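Local coordinates for dimeric protein of unknown function and ferredoxin-like fold (PDB 3FMB) that is of unknown function but forms a dimer of ferredoxin-like subunits belonging to the stress-responsive A/B barrel (Dabb) family, at residues A[21-26]-A[78-83]; A[26-31]-A[73-78]. One frame throughout, in Å; residues are numbered along the deposited sequence.

Interactions 1 and 2 are successive lengths of one antiparallel pairing, that of strands 21-29 and 76-82 in the middle of the four-stranded sheet; their centres lie about 16 Å apart and they share L26 and L78. Both are largely buried, and in both one face of the sheet meets the second subunit while the other meets helices of the same chain. Interaction 1 pairs regularly, with polar side chains on both faces: K22 and Y79 at the dimer interface, H23 and S80 opposite. Interaction 2 runs to the end of the pairing, where a bulge, an asparagine and a tryptophan take over and T73 is exposed.

Interaction 1 of 2, residues A[21-26]-A[78-83]; sequences VKHIVL and LYSEFD. With SO4 (sulfate ion), chain C.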
loop_
_atom_site.group_PDB
_atom_site.type_symbol
_atom_site.label_atom_id
_atom_site.label_comp_id
_atom_site.label_asym_id
_atom_site.label_seq_id
_atom_site.Cartn_x
_atom_site.Cartn_y
_atom_site.Cartn_z
ATOM N N VAL A 21 3.719 -13.395 -3.444
ATOM C CA VAL A 21 3.519 -12.023 -3.908
ATOM C C VAL A 21 2.578 -11.256 -2.976
ATOM O O VAL A 21 1.518 -11.758 -2.604
ATOM C CB VAL A 21 2.972 -12.001 -5.370
ATOM C CG1 VAL A 21 2.457 -10.638 -5.746
ATOM C CG2 VAL A 21 4.068 -12.492 -6.338
ATOM N N LYS A 22 2.982 -10.037 -2.610
ATOM C CA LYS A 22 2.095 -9.074 -1.992
ATOM C C LYS A 22 1.542 -8.128 -3.050
ATOM O O LYS A 22 2.291 -7.557 -3.843
ATOM C CB LYS A 22 2.802 -8.287 -0.885
ATOM C CG LYS A 22 3.315 -9.208 0.246
ATOM C CD LYS A 22 3.566 -8.470 1.538
ATOM C CE LYS A 22 4.186 -9.353 2.605
ATOM N NZ LYS A 22 4.309 -8.583 3.885
ATOM N N HIS A 23 0.223 -7.981 -3.052
ATOM C CA HIS A 23 -0.506 -7.130 -3.984
ATOM C C HIS A 23 -1.116 -6.012 -3.117
ATOM O O HIS A 23 -2.021 -6.264 -2.280
ATOM C CB HIS A 23 -1.618 -7.950 -4.680
ATOM C CG HIS A 23 -2.607 -7.137 -5.479
ATOM N ND1 HIS A 23 -2.252 -6.389 -6.576
ATOM C CD2 HIS A 23 -3.943 -6.968 -5.331
ATOM C CE1 HIS A 23 -3.333 -5.804 -7.077
ATOM N NE2 HIS A 23 -4.371 -6.113 -6.317
ATOM N N ILE A 24 -0.570 -4.810 -3.240
ATOM C CA ILE A 24 -1.006 -3.689 -2.405
ATOM C C ILE A 24 -1.574 -2.616 -3.309
ATOM O O ILE A 24 -0.918 -2.175 -4.270
ATOM C CB ILE A 24 0.148 -3.093 -1.566
ATOM C CG1 ILE A 24 0.753 -4.189 -0.665
ATOM C CG2 ILE A 24 -0.356 -1.835 -0.769
ATOM C CD1 ILE A 24 1.669 -3.617 0.452
ATOM N N VAL A 25 -2.783 -2.173 -2.984
ATOM C CA VAL A 25 -3.467 -1.136 -3.805
ATOM C C VAL A 25 -4.018 -0.068 -2.855
ATOM O O VAL A 25 -4.639 -0.390 -1.841
ATOM C CB VAL A 25 -4.652 -1.699 -4.701
ATOM C CG1 VAL A 25 -5.170 -0.599 -5.687
ATOM C CG2 VAL A 25 -4.254 -3.009 -5.419
ATOM N N LEU A 26 -3.736 1.191 -3.174
ATOM C CA LEU A 26 -4.355 2.314 -2.464
ATOM C C LEU A 26 -5.258 3.073 -3.452
ATOM O O LEU A 26 -4.926 3.192 -4.660
ATOM C CB LEU A 26 -3.288 3.249 -1.918
ATOM C CG LEU A 26 -2.278 2.686 -0.910
ATOM C CD1 LEU A 26 -1.286 3.801 -0.426
ATOM C CD2 LEU A 26 -2.893 1.927 0.241
ATOM N N LEU A 78 -5.913 -1.701 0.134
ATOM C CA LEU A 78 -6.123 -3.130 -0.004
ATOM C C LEU A 78 -4.758 -3.802 0.126
ATOM O O LEU A 78 -3.796 -3.461 -0.581
ATOM C CB LEU A 78 -6.734 -3.417 -1.365
ATOM C CG LEU A 78 -7.166 -4.875 -1.617
ATOM C CD1 LEU A 78 -8.442 -4.832 -2.510
ATOM C CD2 LEU A 78 -5.983 -5.660 -2.277
ATOM N N TYR A 79 -4.664 -4.705 1.074
ATOM C CA TYR A 79 -3.456 -5.443 1.328
ATOM C C TYR A 79 -3.784 -6.910 1.133
ATOM O O TYR A 79 -4.711 -7.418 1.747
ATOM C CB TYR A 79 -2.968 -5.166 2.748
ATOM C CG TYR A 79 -1.806 -6.042 3.159
ATOM C CD1 TYR A 79 -0.491 -5.702 2.804
ATOM C CD2 TYR A 79 -2.016 -7.246 3.838
ATOM C CE1 TYR A 79 0.586 -6.532 3.151
ATOM C CE2 TYR A 79 -0.932 -8.076 4.181
ATOM C CZ TYR A 79 0.359 -7.707 3.827
ATOM O OH TYR A 79 1.415 -8.508 4.181
ATOM N N SER A 80 -2.995 -7.594 0.315
ATOM C CA SER A 80 -3.298 -8.969 -0.008
ATOM C C SER A 80 -2.051 -9.763 -0.372
ATOM O O SER A 80 -1.011 -9.193 -0.726
ATOM C CB SER A 80 -4.325 -8.994 -1.144
ATOM O OG SER A 80 -3.776 -8.463 -2.317
ATOM N N GLU A 81 -2.172 -11.084 -0.259
ATOM C CA GLU A 81 -1.106 -12.034 -0.545
ATOM C C GLU A 81 -1.617 -13.139 -1.472
ATOM O O GLU A 81 -2.728 -13.649 -1.304
ATOM C CB GLU A 81 -0.546 -12.655 0.750
ATOM C CG GLU A 81 0.168 -11.607 1.645
ATOM C CD GLU A 81 0.581 -12.114 3.005
ATOM O OE1 GLU A 81 0.485 -13.328 3.259
ATOM O OE2 GLU A 81 1.019 -11.290 3.824
ATOM N N PHE A 82 -0.766 -13.510 -2.437
ATOM C CA PHE A 82 -1.035 -14.577 -3.423
ATOM C C PHE A 82 0.257 -15.364 -3.646
ATOM O O PHE A 82 1.343 -14.907 -3.294
ATOM C CB PHE A 82 -1.506 -13.994 -4.767
ATOM C CG PHE A 82 -2.780 -13.190 -4.676
ATOM C CD1 PHE A 82 -2.748 -11.828 -4.373
ATOM C CD2 PHE A 82 -4.009 -13.796 -4.927
ATOM C CE1 PHE A 82 -3.960 -11.088 -4.301
ATOM C CE2 PHE A 82 -5.183 -13.105 -4.841
ATOM C CZ PHE A 82 -5.182 -11.744 -4.540
ATOM N N ASP A 83 0.145 -16.522 -4.273
ATOM C CA ASP A 83 1.326 -17.340 -4.573
ATOM C C ASP A 83 2.182 -16.759 -5.676
ATOM O O ASP A 83 3.404 -16.921 -5.664
ATOM C CB ASP A 83 0.901 -18.741 -4.985
ATOM C CG ASP A 83 0.311 -19.525 -3.848
ATOM O OD1 ASP A 83 0.463 -19.144 -2.664
ATOM O OD2 ASP A 83 -0.320 -20.542 -4.149
HETATM S S SO4 C . -6.963 -4.491 -8.029
HETATM O O1 SO4 C . -6.989 -5.174 -6.655
HETATM O O2 SO4 C . -8.031 -4.930 -8.924
HETATM O O3 SO4 C . -5.689 -4.658 -8.772
HETATM O O4 SO4 C . -7.217 -3.034 -7.905
#
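The two central strands of the ferredoxin-like sheet, 21-26 and 78-82, pair here in antiparallel fashion. V21, H23 and V25 face F82, S80 and L78 in hydrogen-bonded pairs; K22 and I24 face E81 and Y79 in the non-hydrogen-bonded pairs between. L78 N reaches V25 O at 2.7 Å almost linearly (172°), whereas S80 N to H23 O is weak. That carbonyl gains a second donor, S80 OG at 2.8 Å, because chi1 of 65° tucks the small hydroxyl between backbone N and carbonyl carbon. S80 OG also lies at the edge of the H23 ring.

With CG of H23 anti to the backbone N (chi1 169°), the ring is carried off the strand so that NE2 meets O1 of the sulfate at 2.8 Å in a straight bond. Both ring nitrogens are used, since ND1 bonds to D115; R111 also holds the sulfate. H23 CB meets the edge of the F82 ring at CE1 (3.9 Å), on the face covered by helix 85-93.

On the opposite face the extended K22 chain crosses Y79, bringing NZ to OH at 2.9 Å; the hydroxyl in turn makes a weak bond to E81 OE2. I24 CD1 touches the edge of the same ring at CD1 (3.8 Å). This face meets the second subunit, whose Y79 stacks on this Y79. Long amphipathic K22 suits the site, its methylenes packing while its ammonium forms a salt bridge with E63 of the second subunit. A buried amine so surrounded probably stays protonated, and the sulfate, probably from the crystallisation liquor, may mark a site where an anion can bind.

Interaction 2 of 2, residues A[26-31]-A[73-78]; sequences LFKLRD and TWNIAL. With EDO (1,2-ethanediol), chain D.
Strands 26-29 and 76-78 run antiparallel, their axes 4.8 Å apart at closest approach, with L26 opposite A77 in a non-hydrogen-bonded pair and F27 opposite I76 in a hydrogen-bonded one. F27 N donates to I76 O at 2.8 Å, but F27 O receives two donors, N75 N at 2.9 Å and the longer I76 N. Both lie in its carbonyl plane.

K28 crosses the W74 indole at about a right angle, laying CB over one face, 3.9 Å from the centroid of the six-membered ring in a CH-pi contact, while L26 O approaches the ring edge at CZ3. Because CG of K28 lies anti to the backbone N (chi1 -176°) and the chain stays extended, NZ is carried past the indole and the T73 carbonyl to a weak bond with T73 OG1. A long aliphatic lysine can thus cover an aromatic surface and still carry its charge toward the exposed end.

With N75 and I76 both facing F27, the pair forms a classic beta bulge, which puts an extra residue, N75, into the chain just before strand 76-82, where the central pair of the ferredoxin-like sheet ends. The side-chain amide of N75 then prolongs the pairing in place of backbone: OD1 accepts from L29 N at 2.8 Å, the donor tilted 31° from the amide carbonyl plane. A water donates to L29 O and accepts from N75 ND2, tying the other end of the amide to the same residue.

F27 and I76 cross obliquely on the face that I76 shares with helix 35-50, CD2 of the ring nearest I76 CG2 at 4.1 Å. On the face toward the second subunit, L26 CD2 presses tightly on A77 CB (3.3 Å); A77 packs on V114 of the second subunit and L26 on its A112.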
loop_
_atom_site.group_PDB
_atom_site.type_symbol
_atom_site.label_atom_id
_atom_site.label_comp_id
_atom_site.label_asym_id
_atom_site.label_seq_id
_atom_site.Cartn_x
_atom_site.Cartn_y
_atom_site.Cartn_z
ATOM N N LEU A 26 -3.736 1.191 -3.174
ATOM C CA LEU A 26 -4.355 2.314 -2.464
ATOM C C LEU A 26 -5.258 3.073 -3.452
ATOM O O LEU A 26 -4.926 3.192 -4.660
ATOM C CB LEU A 26 -3.288 3.249 -1.918
ATOM C CG LEU A 26 -2.278 2.686 -0.910
ATOM C CD1 LEU A 26 -1.286 3.801 -0.426
ATOM C CD2 LEU A 26 -2.893 1.927 0.241
ATOM N N PHE A 27 -6.401 3.521 -2.937
ATOM C CA PHE A 27 -7.359 4.311 -3.678
ATOM C C PHE A 27 -7.624 5.682 -3.017
ATOM O O PHE A 27 -7.734 5.811 -1.780
ATOM C CB PHE A 27 -8.704 3.583 -3.774
ATOM C CG PHE A 27 -8.644 2.282 -4.481
ATOM C CD1 PHE A 27 -8.775 2.221 -5.858
ATOM C CD2 PHE A 27 -8.468 1.103 -3.759
ATOM C CE1 PHE A 27 -8.713 0.986 -6.532
ATOM C CE2 PHE A 27 -8.423 -0.124 -4.423
ATOM C CZ PHE A 27 -8.560 -0.178 -5.778
ATOM N N LYS A 28 -7.828 6.670 -3.876
ATOM C CA LYS A 28 -8.263 8.005 -3.491
ATOM C C LYS A 28 -9.550 8.318 -4.251
ATOM O O LYS A 28 -9.655 8.188 -5.476
ATOM C CB LYS A 28 -7.158 9.013 -3.806
ATOM C CG LYS A 28 -7.496 10.437 -3.354
ATOM C CD LYS A 28 -6.258 11.365 -3.429
ATOM C CE LYS A 28 -6.622 12.798 -3.094
ATOM N NZ LYS A 28 -5.445 13.580 -2.560
ATOM N N LEU A 29 -10.542 8.768 -3.521
ATOM C CA LEU A 29 -11.802 9.104 -4.105
ATOM C C LEU A 29 -11.778 10.582 -4.438
ATOM O O LEU A 29 -11.029 11.353 -3.821
ATOM C CB LEU A 29 -12.926 8.787 -3.131
ATOM C CG LEU A 29 -13.039 7.317 -2.701
ATOM C CD1 LEU A 29 -14.299 7.291 -1.784
ATOM C CD2 LEU A 29 -13.121 6.344 -3.886
ATOM N N ARG A 30 -12.604 10.996 -5.392
ATOM C CA ARG A 30 -12.624 12.412 -5.815
ATOM C C ARG A 30 -12.930 13.353 -4.652
ATOM O O ARG A 30 -13.839 13.114 -3.860
ATOM C CB ARG A 30 -13.655 12.677 -6.925
ATOM C CG ARG A 30 -13.461 11.920 -8.193
ATOM C CD ARG A 30 -14.499 12.342 -9.228
ATOM N NE ARG A 30 -15.774 11.673 -8.991
ATOM C CZ ARG A 30 -16.872 12.246 -8.505
ATOM N NH1 ARG A 30 -16.902 13.534 -8.196
ATOM N NH2 ARG A 30 -17.962 11.512 -8.347
ATOM N N ASP A 31 -12.181 14.451 -4.596
ATOM C CA ASP A 31 -12.282 15.419 -3.525
ATOM C C ASP A 31 -13.707 15.951 -3.313
ATOM O O ASP A 31 -14.140 16.162 -2.190
ATOM C CB ASP A 31 -11.356 16.604 -3.811
ATOM C CG ASP A 31 -9.907 16.315 -3.525
ATOM O OD1 ASP A 31 -9.595 15.399 -2.725
ATOM O OD2 ASP A 31 -9.059 17.044 -4.105
ATOM N N THR A 73 -4.282 11.760 2.556
ATOM C CA THR A 73 -5.387 12.070 1.647
ATOM C C THR A 73 -5.948 10.894 0.837
ATOM O O THR A 73 -6.916 11.063 0.121
ATOM C CB THR A 73 -4.989 13.191 0.668
ATOM O OG1 THR A 73 -3.932 12.742 -0.179
ATOM C CG2 THR A 73 -4.592 14.510 1.459
ATOM N N TRP A 74 -5.339 9.719 0.930
ATOM C CA TRP A 74 -5.853 8.527 0.277
ATOM C C TRP A 74 -6.775 7.854 1.253
ATOM O O TRP A 74 -6.588 7.954 2.471
ATOM C CB TRP A 74 -4.720 7.602 -0.190
ATOM C CG TRP A 74 -3.961 8.263 -1.326
ATOM C CD1 TRP A 74 -3.294 9.446 -1.299
ATOM C CD2 TRP A 74 -3.852 7.774 -2.665
ATOM N NE1 TRP A 74 -2.789 9.743 -2.541
ATOM C CE2 TRP A 74 -3.108 8.725 -3.399
ATOM C CE3 TRP A 74 -4.331 6.649 -3.313
ATOM C CZ2 TRP A 74 -2.799 8.553 -4.761
ATOM C CZ3 TRP A 74 -4.059 6.493 -4.661
ATOM C CH2 TRP A 74 -3.280 7.437 -5.374
ATOM N N ASN A 75 -7.830 7.234 0.744
ATOM C CA ASN A 75 -8.923 6.782 1.612
ATOM C C ASN A 75 -8.944 5.294 1.944
ATOM O O ASN A 75 -9.407 4.890 3.010
ATOM C CB ASN A 75 -10.322 7.126 1.004
ATOM C CG ASN A 75 -10.366 8.483 0.320
ATOM O OD1 ASN A 75 -9.968 8.603 -0.816
ATOM N ND2 ASN A 75 -10.878 9.470 0.992
ATOM N N ILE A 76 -8.483 4.486 1.020
ATOM C CA ILE A 76 -8.664 3.057 1.080
ATOM C C ILE A 76 -7.353 2.327 0.748
ATOM O O ILE A 76 -6.681 2.664 -0.257
ATOM C CB ILE A 76 -9.746 2.568 0.045
ATOM C CG1 ILE A 76 -11.130 3.228 0.270
ATOM C CG2 ILE A 76 -9.810 1.005 0.078
ATOM C CD1 ILE A 76 -12.115 3.021 -0.965
ATOM N N ALA A 77 -7.027 1.309 1.552
ATOM C CA ALA A 77 -5.891 0.438 1.291
ATOM C C ALA A 77 -6.423 -0.988 1.138
ATOM O O ALA A 77 -7.271 -1.423 1.932
ATOM C CB ALA A 77 -4.890 0.476 2.445
ATOM N N LEU A 78 -5.913 -1.701 0.134
ATOM C CA LEU A 78 -6.123 -3.130 -0.004
ATOM C C LEU A 78 -4.758 -3.802 0.126
ATOM O O LEU A 78 -3.796 -3.461 -0.581
ATOM C CB LEU A 78 -6.734 -3.417 -1.365
ATOM C CG LEU A 78 -7.166 -4.875 -1.617
ATOM C CD1 LEU A 78 -8.442 -4.832 -2.510
ATOM C CD2 LEU A 78 -5.983 -5.660 -2.277
HETATM C C1 EDO D . -8.879 11.948 4.082
HETATM O O1 EDO D . -8.000 12.128 5.182
HETATM C C2 EDO D . -8.613 10.582 3.448
HETATM O O2 EDO D . -9.031 9.519 4.288
HETATM O O HOH W 1 -11.014 11.871 -1.249
#